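Side-chain contacts in ORF10 (Moritella marina, PDB 6RIW), which probably catalyses the chain-extending condensation step of polyunsaturated fatty acid synthesis, the part present being a didomain of ketosynthase and chain length factor: residues A[533-538]-A[557-562]; A[636-641]-A[646-651]; A[24-29]-A[363-368]; A[11-16]-A[374-379]; A[212-217]-A[679-684]. All coordinates share one frame; numbering follows the deposited sequence.

Contact 1. Residues A[533-538]-A[557-562]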
# COMPACT_ATOMS: atom_id res chain seq x y z
N LEU A 533 10.18 -17.79 12.16
CA LEU A 533 9.72 -18.67 11.10
C LEU A 533 10.90 -19.45 10.52
O LEU A 533 12.03 -18.96 10.51
CB LEU A 533 9.02 -17.88 10.00
CG LEU A 533 9.87 -16.72 9.49
CD1 LEU A 533 10.55 -17.10 8.19
CD2 LEU A 533 9.03 -15.49 9.29
N ASP A 534 10.61 -20.65 10.04
CA ASP A 534 11.56 -21.45 9.26
C ASP A 534 11.17 -21.36 7.79
O ASP A 534 10.02 -21.61 7.43
CB ASP A 534 11.55 -22.91 9.70
CG ASP A 534 11.77 -23.10 11.19
OD1 ASP A 534 11.97 -22.10 11.92
OD2 ASP A 534 11.73 -24.27 11.63
N ILE A 535 12.14 -21.03 6.94
CA ILE A 535 11.85 -20.84 5.52
C ILE A 535 12.98 -21.44 4.69
O ILE A 535 14.15 -21.38 5.09
CB ILE A 535 11.62 -19.35 5.20
CG1 ILE A 535 11.02 -19.16 3.80
CG2 ILE A 535 12.90 -18.55 5.36
CD1 ILE A 535 10.10 -17.93 3.70
N ASP A 536 12.63 -22.02 3.55
CA ASP A 536 13.61 -22.62 2.63
C ASP A 536 14.19 -21.53 1.74
O ASP A 536 13.56 -21.10 0.78
CB ASP A 536 12.95 -23.72 1.79
CG ASP A 536 13.84 -24.19 0.63
OD1 ASP A 536 15.07 -23.99 0.68
OD2 ASP A 536 13.30 -24.78 -0.32
N PHE A 537 15.43 -21.11 2.05
CA PHE A 537 16.07 -20.04 1.29
C PHE A 537 16.27 -20.42 -0.17
O PHE A 537 16.32 -19.54 -1.04
CB PHE A 537 17.43 -19.69 1.90
CG PHE A 537 17.36 -18.67 3.01
CD1 PHE A 537 16.28 -18.63 3.88
CD2 PHE A 537 18.39 -17.75 3.19
CE1 PHE A 537 16.23 -17.69 4.90
CE2 PHE A 537 18.35 -16.81 4.21
CZ PHE A 537 17.26 -16.78 5.06
N LEU A 538 16.37 -21.72 -0.46
CA LEU A 538 16.55 -22.17 -1.84
C LEU A 538 15.33 -21.86 -2.70
O LEU A 538 15.45 -21.27 -3.78
CB LEU A 538 16.84 -23.67 -1.88
CG LEU A 538 18.27 -24.14 -1.56
CD1 LEU A 538 18.56 -25.46 -2.25
CD2 LEU A 538 19.29 -23.07 -1.96
N MET A 557 4.38 -13.75 4.26
CA MET A 557 3.38 -13.77 3.20
C MET A 557 3.76 -14.76 2.11
O MET A 557 2.91 -15.48 1.58
CB MET A 557 3.21 -12.36 2.61
CG MET A 557 2.40 -12.33 1.29
SD MET A 557 3.45 -12.47 -0.20
CE MET A 557 2.25 -13.00 -1.42
N MET A 558 5.03 -14.80 1.76
CA MET A 558 5.46 -15.65 0.65
C MET A 558 5.26 -17.12 0.99
O MET A 558 4.83 -17.91 0.14
CB MET A 558 6.93 -15.38 0.33
CG MET A 558 7.13 -14.06 -0.41
SD MET A 558 8.80 -13.46 -0.07
CE MET A 558 9.69 -14.53 -1.19
N GLN A 559 5.57 -17.51 2.23
CA GLN A 559 5.44 -18.90 2.64
C GLN A 559 3.98 -19.35 2.63
O GLN A 559 3.66 -20.43 2.11
CB GLN A 559 6.05 -19.12 4.01
CG GLN A 559 6.09 -20.55 4.45
CD GLN A 559 7.13 -20.78 5.52
OE1 GLN A 559 6.97 -20.36 6.66
NE2 GLN A 559 8.23 -21.44 5.14
N VAL A 560 3.06 -18.56 3.21
CA VAL A 560 1.67 -19.02 3.25
C VAL A 560 1.06 -19.01 1.86
O VAL A 560 0.25 -19.89 1.52
CB VAL A 560 0.82 -18.22 4.26
CG1 VAL A 560 1.32 -18.41 5.69
CG2 VAL A 560 0.72 -16.70 3.90
N ALA A 561 1.41 -18.02 1.03
CA ALA A 561 0.86 -17.96 -0.33
C ALA A 561 1.33 -19.15 -1.15
O ALA A 561 0.53 -19.77 -1.88
CB ALA A 561 1.27 -16.66 -1.03
N ASP A 562 2.61 -19.48 -1.06
CA ASP A 562 3.16 -20.64 -1.75
C ASP A 562 2.45 -21.92 -1.33
O ASP A 562 2.08 -22.74 -2.17
CB ASP A 562 4.66 -20.74 -1.45
CG ASP A 562 5.37 -21.77 -2.34
OD1 ASP A 562 5.19 -21.75 -3.57
OD2 ASP A 562 6.13 -22.59 -1.78

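Contact 2. Residues A[636-641]-A[646-651]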
# COMPACT_ATOMS: atom_id res chain seq x y z
N GLN A 636 17.36 -6.13 1.14
CA GLN A 636 16.54 -5.76 2.28
C GLN A 636 15.63 -4.58 1.94
O GLN A 636 14.45 -4.58 2.29
CB GLN A 636 17.41 -5.44 3.50
CG GLN A 636 16.59 -5.27 4.78
CD GLN A 636 17.32 -4.49 5.88
OE1 GLN A 636 18.32 -3.81 5.64
NE2 GLN A 636 16.79 -4.58 7.10
N TYR A 637 16.16 -3.58 1.24
CA TYR A 637 15.29 -2.43 0.94
C TYR A 637 14.19 -2.79 -0.05
O TYR A 637 13.09 -2.22 0.03
CB TYR A 637 16.11 -1.26 0.42
CG TYR A 637 15.73 0.10 1.00
CD1 TYR A 637 14.62 0.79 0.56
CD2 TYR A 637 16.54 0.70 1.96
CE1 TYR A 637 14.29 2.06 1.10
CE2 TYR A 637 16.23 1.94 2.49
CZ TYR A 637 15.12 2.62 2.07
OH TYR A 637 14.87 3.86 2.64
N THR A 638 14.42 -3.72 -1.00
CA THR A 638 13.31 -4.13 -1.87
C THR A 638 12.17 -4.73 -1.06
O THR A 638 11.01 -4.64 -1.47
CB THR A 638 13.75 -5.14 -2.95
OG1 THR A 638 14.06 -6.41 -2.35
CG2 THR A 638 14.94 -4.63 -3.74
N SER A 639 12.48 -5.36 0.08
CA SER A 639 11.42 -5.90 0.92
C SER A 639 10.72 -4.83 1.76
O SER A 639 9.73 -5.14 2.43
CB SER A 639 11.94 -7.03 1.84
OG SER A 639 12.76 -6.56 2.90
N PHE A 640 11.21 -3.58 1.75
CA PHE A 640 10.44 -2.49 2.34
C PHE A 640 9.27 -2.07 1.45
O PHE A 640 8.42 -1.30 1.90
CB PHE A 640 11.33 -1.26 2.57
CG PHE A 640 12.40 -1.43 3.62
CD1 PHE A 640 12.56 -2.60 4.34
CD2 PHE A 640 13.27 -0.37 3.88
CE1 PHE A 640 13.56 -2.71 5.32
CE2 PHE A 640 14.25 -0.48 4.85
CZ PHE A 640 14.40 -1.66 5.56
N ILE A 641 9.22 -2.54 0.20
CA ILE A 641 8.25 -2.08 -0.80
C ILE A 641 7.11 -3.10 -0.87
O ILE A 641 7.31 -4.23 -1.32
CB ILE A 641 8.94 -1.92 -2.18
CG1 ILE A 641 10.16 -1.00 -2.06
CG2 ILE A 641 7.95 -1.43 -3.22
CD1 ILE A 641 11.08 -1.04 -3.24
N ALA A 646 3.95 -9.44 -3.36
CA ALA A 646 3.06 -10.12 -4.31
C ALA A 646 3.82 -10.54 -5.57
O ALA A 646 3.66 -11.66 -6.06
CB ALA A 646 1.88 -9.21 -4.69
N SER A 647 4.68 -9.64 -6.08
CA SER A 647 5.51 -9.94 -7.25
C SER A 647 6.42 -11.14 -7.03
O SER A 647 6.70 -11.87 -7.98
CB SER A 647 6.39 -8.74 -7.59
OG SER A 647 5.59 -7.69 -8.08
N ARG A 648 6.91 -11.34 -5.81
CA ARG A 648 7.84 -12.45 -5.59
C ARG A 648 7.16 -13.79 -5.78
O ARG A 648 7.79 -14.75 -6.25
CB ARG A 648 8.44 -12.37 -4.18
CG ARG A 648 9.49 -11.28 -4.01
CD ARG A 648 10.07 -11.34 -2.60
NE ARG A 648 10.41 -10.01 -2.10
CZ ARG A 648 11.55 -9.38 -2.36
NH1 ARG A 648 12.48 -9.96 -3.12
NH2 ARG A 648 11.75 -8.16 -1.86
N ILE A 649 5.87 -13.88 -5.42
CA ILE A 649 5.10 -15.09 -5.67
C ILE A 649 4.85 -15.26 -7.16
O ILE A 649 5.06 -16.35 -7.72
CB ILE A 649 3.78 -15.06 -4.87
CG1 ILE A 649 4.07 -15.37 -3.40
CG2 ILE A 649 2.73 -16.04 -5.47
CD1 ILE A 649 4.67 -16.77 -3.18
N SER A 650 4.44 -14.18 -7.84
CA SER A 650 4.25 -14.25 -9.30
C SER A 650 5.54 -14.61 -10.03
O SER A 650 5.49 -15.26 -11.08
CB SER A 650 3.74 -12.91 -9.84
OG SER A 650 2.53 -12.55 -9.21
N ALA A 651 6.69 -14.16 -9.52
CA ALA A 651 7.94 -14.52 -10.18
C ALA A 651 8.30 -15.98 -9.90
O ALA A 651 8.79 -16.68 -10.80
CB ALA A 651 9.07 -13.58 -9.74
O HOH W 1 15.21 -9.11 -3.75

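Contact 3. Residues A[24-29]-A[363-368]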
# COMPACT_ATOMS: atom_id res chain seq x y z
N GLN A 24 -0.11 24.32 -19.59
CA GLN A 24 0.70 25.44 -20.06
C GLN A 24 2.17 25.21 -19.77
O GLN A 24 3.04 25.55 -20.59
CB GLN A 24 0.22 26.74 -19.41
CG GLN A 24 0.80 27.99 -20.05
CD GLN A 24 0.45 28.11 -21.53
OE1 GLN A 24 -0.66 27.80 -21.96
NE2 GLN A 24 1.41 28.58 -22.32
N GLN A 25 2.49 24.63 -18.61
CA GLN A 25 3.88 24.34 -18.31
C GLN A 25 4.48 23.36 -19.31
O GLN A 25 5.65 23.50 -19.71
CB GLN A 25 4.01 23.80 -16.88
CG GLN A 25 4.04 24.92 -15.86
CD GLN A 25 3.76 24.44 -14.46
OE1 GLN A 25 3.95 23.26 -14.15
NE2 GLN A 25 3.29 25.35 -13.60
N LEU A 26 3.71 22.35 -19.71
CA LEU A 26 4.18 21.41 -20.73
C LEU A 26 4.41 22.12 -22.06
O LEU A 26 5.41 21.85 -22.75
CB LEU A 26 3.15 20.29 -20.93
CG LEU A 26 2.93 19.40 -19.70
CD1 LEU A 26 2.04 18.23 -20.06
CD2 LEU A 26 4.26 18.90 -19.20
N LEU A 27 3.49 23.01 -22.44
CA LEU A 27 3.62 23.72 -23.71
C LEU A 27 4.86 24.61 -23.73
O LEU A 27 5.45 24.82 -24.80
CB LEU A 27 2.38 24.57 -23.99
CG LEU A 27 1.03 23.86 -24.10
CD1 LEU A 27 -0.08 24.89 -24.34
CD2 LEU A 27 1.07 22.85 -25.22
N GLU A 28 5.26 25.11 -22.57
CA GLU A 28 6.42 25.98 -22.40
C GLU A 28 7.68 25.21 -22.05
O GLU A 28 8.70 25.84 -21.77
CB GLU A 28 6.15 27.02 -21.31
CG GLU A 28 4.98 27.96 -21.57
CD GLU A 28 4.67 28.88 -20.39
OE1 GLU A 28 5.46 28.88 -19.41
OE2 GLU A 28 3.65 29.60 -20.43
N GLN A 29 7.63 23.87 -22.03
CA GLN A 29 8.79 23.03 -21.73
C GLN A 29 9.38 23.35 -20.36
O GLN A 29 10.59 23.32 -20.16
CB GLN A 29 9.86 23.14 -22.82
CG GLN A 29 9.32 22.85 -24.20
CD GLN A 29 10.44 22.68 -25.21
OE1 GLN A 29 11.49 22.10 -24.91
NE2 GLN A 29 10.21 23.18 -26.43
N LYS A 363 7.80 12.39 -17.29
CA LYS A 363 8.81 12.30 -16.24
C LYS A 363 9.97 13.26 -16.49
O LYS A 363 10.66 13.65 -15.53
CB LYS A 363 9.30 10.85 -16.13
CG LYS A 363 8.16 9.88 -15.71
CD LYS A 363 8.70 8.54 -15.29
CE LYS A 363 7.60 7.62 -14.73
NZ LYS A 363 6.58 7.28 -15.74
N SER A 364 10.17 13.66 -17.74
CA SER A 364 11.22 14.64 -18.03
C SER A 364 10.96 15.96 -17.32
O SER A 364 11.90 16.58 -16.80
CB SER A 364 11.35 14.85 -19.55
OG SER A 364 10.18 15.43 -20.13
N ASN A 365 9.69 16.40 -17.27
CA ASN A 365 9.35 17.67 -16.64
C ASN A 365 9.30 17.57 -15.13
O ASN A 365 9.65 18.53 -14.43
CB ASN A 365 8.00 18.21 -17.11
CG ASN A 365 7.84 18.24 -18.60
OD1 ASN A 365 7.63 17.20 -19.23
ND2 ASN A 365 7.86 19.44 -19.18
N LEU A 366 8.79 16.44 -14.60
CA LEU A 366 8.35 16.37 -13.21
C LEU A 366 9.19 15.47 -12.32
O LEU A 366 9.07 15.57 -11.10
CB LEU A 366 6.91 15.84 -13.12
CG LEU A 366 5.83 16.57 -13.90
CD1 LEU A 366 4.49 15.90 -13.65
CD2 LEU A 366 5.82 18.00 -13.45
N GLY A 367 9.99 14.59 -12.90
CA GLY A 367 10.52 13.46 -12.18
C GLY A 367 9.55 12.29 -12.17
O GLY A 367 8.47 12.33 -12.78
N HIS A 368 9.94 11.24 -11.47
CA HIS A 368 9.15 10.01 -11.37
C HIS A 368 8.33 10.07 -10.08
O HIS A 368 8.88 9.94 -8.99
CB HIS A 368 10.08 8.79 -11.41
CG HIS A 368 9.38 7.46 -11.27
ND1 HIS A 368 8.02 7.34 -11.14
CD2 HIS A 368 9.87 6.20 -11.30
CE1 HIS A 368 7.70 6.06 -11.05
NE2 HIS A 368 8.81 5.34 -11.16
O HOH W 2 7.12 19.85 -22.08

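Contact 4. Residues A[11-16]-A[374-379]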
# COMPACT_ATOMS: atom_id res chain seq x y z
N ASN A 11 -5.12 17.69 -10.33
CA ASN A 11 -3.73 17.34 -10.09
C ASN A 11 -3.11 18.23 -9.03
O ASN A 11 -3.45 19.41 -8.90
CB ASN A 11 -2.89 17.45 -11.36
CG ASN A 11 -2.87 18.88 -11.90
OD1 ASN A 11 -3.91 19.38 -12.32
ND2 ASN A 11 -1.71 19.54 -11.85
N LEU A 12 -2.15 17.65 -8.31
CA LEU A 12 -1.21 18.41 -7.48
C LEU A 12 0.14 17.82 -7.84
O LEU A 12 0.53 16.77 -7.30
CB LEU A 12 -1.52 18.32 -5.99
CG LEU A 12 -0.62 19.13 -5.06
CD1 LEU A 12 -0.69 20.62 -5.42
CD2 LEU A 12 -1.07 18.89 -3.62
N PHE A 13 0.84 18.47 -8.76
CA PHE A 13 2.10 18.01 -9.31
C PHE A 13 3.20 18.99 -8.94
O PHE A 13 2.92 20.15 -8.61
CB PHE A 13 2.04 17.91 -10.84
CG PHE A 13 1.06 16.91 -11.38
CD1 PHE A 13 0.57 15.86 -10.58
CD2 PHE A 13 0.62 17.01 -12.69
CE1 PHE A 13 -0.33 14.94 -11.09
CE2 PHE A 13 -0.29 16.10 -13.21
CZ PHE A 13 -0.76 15.05 -12.41
N PRO A 14 4.48 18.58 -8.99
CA PRO A 14 5.55 19.56 -8.84
C PRO A 14 5.31 20.70 -9.83
O PRO A 14 5.15 20.46 -11.03
CB PRO A 14 6.82 18.77 -9.17
CG PRO A 14 6.46 17.32 -8.85
CD PRO A 14 4.99 17.20 -9.16
N GLY A 15 5.17 21.93 -9.32
CA GLY A 15 4.96 23.09 -10.15
C GLY A 15 3.52 23.49 -10.40
O GLY A 15 3.30 24.62 -10.86
N SER A 16 2.52 22.64 -10.13
CA SER A 16 1.17 23.02 -10.54
C SER A 16 0.11 22.45 -9.61
O SER A 16 0.31 21.43 -8.95
CB SER A 16 0.90 22.60 -11.99
OG SER A 16 0.86 21.20 -12.13
N GLY A 374 1.64 7.61 -12.99
CA GLY A 374 0.72 7.55 -14.10
C GLY A 374 -0.22 8.74 -14.19
O GLY A 374 -0.75 9.01 -15.27
N MET A 375 -0.44 9.45 -13.08
CA MET A 375 -1.41 10.55 -13.12
C MET A 375 -0.99 11.66 -14.09
O MET A 375 -1.80 12.01 -14.97
CB MET A 375 -1.65 11.10 -11.71
CG MET A 375 -2.48 10.18 -10.74
SD MET A 375 -3.81 9.21 -11.44
CE MET A 375 -5.03 10.47 -11.74
N PRO A 376 0.21 12.24 -14.02
CA PRO A 376 0.57 13.25 -15.04
C PRO A 376 0.64 12.68 -16.44
O PRO A 376 0.33 13.39 -17.41
CB PRO A 376 1.94 13.78 -14.57
CG PRO A 376 2.49 12.70 -13.69
CD PRO A 376 1.30 12.09 -13.02
N GLY A 377 1.06 11.42 -16.59
CA GLY A 377 1.07 10.80 -17.91
C GLY A 377 -0.32 10.73 -18.52
O GLY A 377 -0.54 11.15 -19.66
N MET A 378 -1.28 10.20 -17.75
CA MET A 378 -2.65 10.11 -18.26
C MET A 378 -3.25 11.49 -18.48
O MET A 378 -4.00 11.71 -19.44
CB MET A 378 -3.53 9.29 -17.31
CG MET A 378 -3.19 7.82 -17.25
SD MET A 378 -4.36 6.88 -16.23
CE MET A 378 -3.81 7.35 -14.58
N THR A 379 -2.94 12.44 -17.59
CA THR A 379 -3.49 13.78 -17.75
C THR A 379 -2.95 14.43 -19.02
O THR A 379 -3.72 15.00 -19.81
CB THR A 379 -3.18 14.63 -16.51
OG1 THR A 379 -3.73 13.98 -15.34
CG2 THR A 379 -3.78 16.03 -16.63

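Contact 5. Residues A[212-217]-A[679-684]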
# COMPACT_ATOMS: atom_id res chain seq x y z
N THR A 212 -19.09 -3.80 -13.97
CA THR A 212 -19.93 -4.77 -13.28
C THR A 212 -21.10 -4.12 -12.58
O THR A 212 -21.90 -4.82 -11.96
CB THR A 212 -19.11 -5.58 -12.28
OG1 THR A 212 -18.54 -4.71 -11.28
CG2 THR A 212 -17.96 -6.35 -12.98
N GLY A 213 -21.22 -2.79 -12.66
CA GLY A 213 -22.30 -2.14 -11.95
C GLY A 213 -22.12 -2.07 -10.44
O GLY A 213 -23.09 -1.77 -9.73
N LYS A 214 -20.92 -2.33 -9.93
CA LYS A 214 -20.67 -2.12 -8.51
C LYS A 214 -20.75 -0.64 -8.14
O LYS A 214 -20.95 -0.32 -6.96
CB LYS A 214 -19.30 -2.70 -8.13
CG LYS A 214 -19.32 -4.24 -8.04
CD LYS A 214 -18.18 -4.82 -7.17
CE LYS A 214 -18.31 -6.35 -7.01
NZ LYS A 214 -18.36 -7.16 -8.32
N ALA A 215 -20.65 0.25 -9.13
CA ALA A 215 -20.77 1.68 -8.93
C ALA A 215 -21.32 2.30 -10.21
O ALA A 215 -21.27 1.69 -11.28
CB ALA A 215 -19.41 2.31 -8.58
N ASN A 216 -21.85 3.52 -10.08
CA ASN A 216 -22.27 4.33 -11.22
C ASN A 216 -21.34 5.50 -11.50
O ASN A 216 -21.46 6.14 -12.54
CB ASN A 216 -23.70 4.84 -11.01
CG ASN A 216 -24.71 3.71 -10.92
OD1 ASN A 216 -24.53 2.65 -11.54
ND2 ASN A 216 -25.75 3.91 -10.12
N MET A 217 -20.41 5.77 -10.59
CA MET A 217 -19.35 6.73 -10.77
C MET A 217 -18.16 6.21 -9.97
O MET A 217 -18.35 5.53 -8.95
CB MET A 217 -19.78 8.13 -10.30
CG MET A 217 -18.81 9.27 -10.61
SD MET A 217 -19.48 10.88 -10.10
CE MET A 217 -21.08 10.42 -9.42
N LEU A 679 -12.56 -9.42 -10.63
CA LEU A 679 -11.56 -9.84 -11.61
C LEU A 679 -12.08 -11.00 -12.47
O LEU A 679 -11.82 -11.07 -13.68
CB LEU A 679 -10.26 -10.23 -10.90
CG LEU A 679 -9.42 -9.05 -10.36
CD1 LEU A 679 -8.18 -9.58 -9.64
CD2 LEU A 679 -9.00 -8.08 -11.46
N PHE A 680 -12.80 -11.93 -11.86
CA PHE A 680 -13.36 -13.04 -12.64
C PHE A 680 -14.45 -12.55 -13.58
O PHE A 680 -14.62 -13.11 -14.67
CB PHE A 680 -13.88 -14.12 -11.71
CG PHE A 680 -12.80 -14.89 -10.98
CD1 PHE A 680 -11.76 -15.47 -11.67
CD2 PHE A 680 -12.85 -15.03 -9.60
CE1 PHE A 680 -10.76 -16.19 -11.01
CE2 PHE A 680 -11.87 -15.74 -8.92
CZ PHE A 680 -10.82 -16.32 -9.62
N GLN A 681 -15.18 -11.50 -13.21
CA GLN A 681 -16.22 -10.98 -14.09
C GLN A 681 -15.65 -10.25 -15.30
O GLN A 681 -16.30 -10.19 -16.35
CB GLN A 681 -17.14 -10.02 -13.34
CG GLN A 681 -18.04 -10.68 -12.31
CD GLN A 681 -18.94 -9.67 -11.66
OE1 GLN A 681 -18.57 -9.07 -10.66
NE2 GLN A 681 -20.11 -9.44 -12.24
N THR A 682 -14.47 -9.64 -15.17
CA THR A 682 -14.01 -8.69 -16.18
C THR A 682 -12.76 -9.13 -16.92
O THR A 682 -12.30 -8.41 -17.81
CB THR A 682 -13.74 -7.31 -15.55
OG1 THR A 682 -12.71 -7.41 -14.56
CG2 THR A 682 -14.99 -6.76 -14.90
N SER A 683 -12.19 -10.29 -16.60
CA SER A 683 -10.94 -10.70 -17.23
C SER A 683 -10.96 -12.21 -17.37
O SER A 683 -11.93 -12.87 -16.98
CB SER A 683 -9.72 -10.24 -16.42
OG SER A 683 -9.55 -11.03 -15.26
N ASP A 684 -9.88 -12.76 -17.94
CA ASP A 684 -9.75 -14.20 -18.14
C ASP A 684 -8.88 -14.86 -17.08
O ASP A 684 -8.48 -16.02 -17.25
CB ASP A 684 -9.19 -14.49 -19.53
CG ASP A 684 -10.07 -13.93 -20.63
OD1 ASP A 684 -11.31 -14.00 -20.48
OD2 ASP A 684 -9.51 -13.41 -21.62
O HOH W 3 -22.11 -7.55 -11.52

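Contact 1. Residues A[533-538]-A[557-562]
The side-chain amide of Gln559 meets Asp534 at its edge and Ile535 on one face. At the edge, NE2 of Gln559 donates to Asp534 O at 2.9 Å. The oxygen lies within 1° of the amide plane. The nitrogen in turn reaches Asp534 O on a lone pair, in the carbonyl plane, and the N-H...O angle of 162° makes the bond fairly straight. On the face, Ile535 CG1 stands over the nitrogen end of the amide, 3.8 Å from Gln559 NE2. Ile535 CA comes near the same nitrogen obliquely, at 3.7 Å. Gln559 OE1 lies 3.4 Å from Asp534 O, but both are acceptors and no bond forms. The reach comes from the torsions: CG of Gln559 is anti to the backbone N (chi1 -174°) and the chain stays extended beyond it.

The contact sits in the second ketosynthase-like unit, probably the chain length factor, where helix 552-567 flanks a small two-stranded antiparallel sheet. Strand 532-536 pairs there with strand 907-911, through backbone bonds of Leu533 with Ile910 and of Ile535 with Lys908. Asp536 is the N-cap of the short helix that follows. Its OD1 accepts from Leu538 N at 2.9 Å, from above the carboxylate plane, and also from Leu906 N. On the helix side, Asp562 forms salt bridges with Arg539 and Lys566.

Contact 2. Residues A[636-641]-A[646-651]
Arg648 reaches Thr638 with the end of its guanidinium group. This is the tight part of the contact. NH2 of Arg648 donates to Thr638 OG1 at 2.9 Å, and the N-H...O angle of 168° is nearly straight. The oxygen lies 3° from the guanidinium plane, so it is met edge-on. The two side chains cross at about a right angle. OG1 of Thr638 has a second protein partner, Asn635 O, one turn back in its own helix.

The water and Ser639 make up the loose part. The water accepts from Arg648 NH1 at 2.9 Å, but donates to Thr638 OG1 over a longer 3.3 Å. This closes a ring through the guanidinium edge. Ser639 N is 3.5 Å from Arg648 NH2, but both are donors and the pair is not bonded. Ser639 CB only touches NH2 of Arg648, at 3.9 Å. A bend at chi3 (-146°) helps turn the guanidinium to this position, and Gln554 OE1 holds NE.

The contact ties helix 634-638 to helix 642-653 through the type I turn from Thr638 to Ile641. Helix 552-567 lies alongside, with Met558 against Arg648. Ala646 and Ser650 pack helix 642-653 on strands 576-581 and 659-663.

Contact 3. Residues A[24-29]-A[363-368]
Asn365 packs on Leu26 just where helix 19-27 ends in a Schellman motif. Gln29 leaves the helix there with positive phi (58°), and its N bonds back to Leu26 O at 3.1 Å. The site lies in the first ketosynthase unit.

The Asn365 side chain can be followed outward. Its CB points toward the 24-29 segment. CG, anti to the carbonyl carbon (chi1 -50°), comes within 3.7 Å of Leu26 CD2. Beyond it the amide lies broadside to that methyl. OD1 of Asn365 is 3.8 Å from Leu26 CD2, and ND2 of Asn365 is 3.6 Å from it. One methyl thus rests on the amide face almost evenly. The two side chains cross at about a right angle.

The amide nitrogen has two polar partners. It bonds to Gln30 O, just past the helix end, and to a water. These bonds fix the rotation of the buried amide and leave its face to the leucine. A backbone bond of Asn365 with Cys32 ties the same chain regions together. Lys380 of helix 374-387 also touches Leu26. The water accepts from Asn365 ND2 at 3.0 Å and donates to Leu26 O at 2.7 Å.

Contact 4. Residues A[11-16]-A[374-379]
Phe13 lays one face of its ring on Pro376. This is a CH-pi contact: Pro376 CB is 3.9 Å from the centroid of the Phe13 ring, 28° off the normal. The opposite face carries Asn11 CB, so the ring is sandwiched. Phe22 of helix 19-27 adds a T-shaped (edge-to-face) contact with it. CG of Phe13 is anti to the carbonyl carbon (chi1 -63°), which directs the ring to the helix.

Apolar packing adds to this. CE2 of Phe13 is 3.5 Å from Pro376 CB. Met375 CB touches Phe13 CE1 at 4.1 Å, before its chain bends away. The far end of the ring also lies against the backbone, with CZ of Phe13 3.4 Å from Pro376 N.

No hydrogen bond crosses between the two segments. Thr379 OG1 donates to Met375 O at 2.8 Å, from 42° out of the carbonyl plane. Thr379 N bonds to the same oxygen. The threonine oxygen so held lies at the Phe13 ring edge. A type II turn from Phe13 to Ser16 has Gly15 at its positive-phi position.

The ring joins the end of strand 4-12 to helix 374-387, which also packs on helix 198-211 through Met375 and Met378. This is consistent with the layered thiolase fold, where such helices lie buried between sheets.

Contact 5. Residues A[212-217]-A[679-684]
Thr212 and Gln681 meet through a methyl group laid on an amide. Thr212 CG2 stands over one face of the Gln681 amide, 3.7 Å from Gln681 CD. The Gln681 chain is extended, and its chi3 of -89° turns the amide broadside to the methyl. Thr212 CG2 also touches Thr682 CG2 at 3.6 Å. Each threonine holds its own methyl anti to its carbonyl carbon, and the two side chains cross at about a right angle. This methyl pair and Gln681 CB make up the apolar side.

Water carries the polar link. One molecule donates to Thr212 O at 2.8 Å and accepts from Gln681 NE2 at 2.8 Å. Gln681 NE2 bonds as well to Lys464 O.

Lys214 NZ lies 3.0 Å from Gln681 OE1, but the angle is poor and the pair is not a hydrogen bond. The ammonium group is instead held by a salt bridge to Glu677 and a bond to Asn678 OD1, which also joins it to Thr212 OG1.

Further bonds lie within the helix end. Ser683 OG donates to Leu679 O at 2.8 Å. Across from it, Gly213 closes helix 198-211 in a Schellman motif. The side chain of Thr682 is about 4 Å from that of the magnesium ligand Met1.

The contact joins the two ketosynthase-like units of the chain, whose strands 189-193 and 659-663 also pair antiparallel. This is consistent with the pseudo-dimer expected of a ketosynthase and chain length factor, as in thiolase-fold dimers.

Contacts 3 and 4 belong to the first ketosynthase-like unit, and contacts 1 and 2 to the second. Contact 5 bridges the units. Contacts 2, 3 and 4 are buried, while 1 and 5 are partly buried. Contacts 3 and 4 touch, their centres about 9 Å apart, and Gln25 NE2 probably bonds to Gly15 O between them. Contacts 1 and 2 share a seam where helices 552-567 and 642-653 pack, with Met557 on Ile649. Chemistry differs with place. Buried contact 4 is aromatic and apolar. The partly buried contacts 1 and 5 are built around glutamine amides. Contacts 1 and 2 have a direct hydrogen bond; contacts 2, 3 and 5 each have a bridging water.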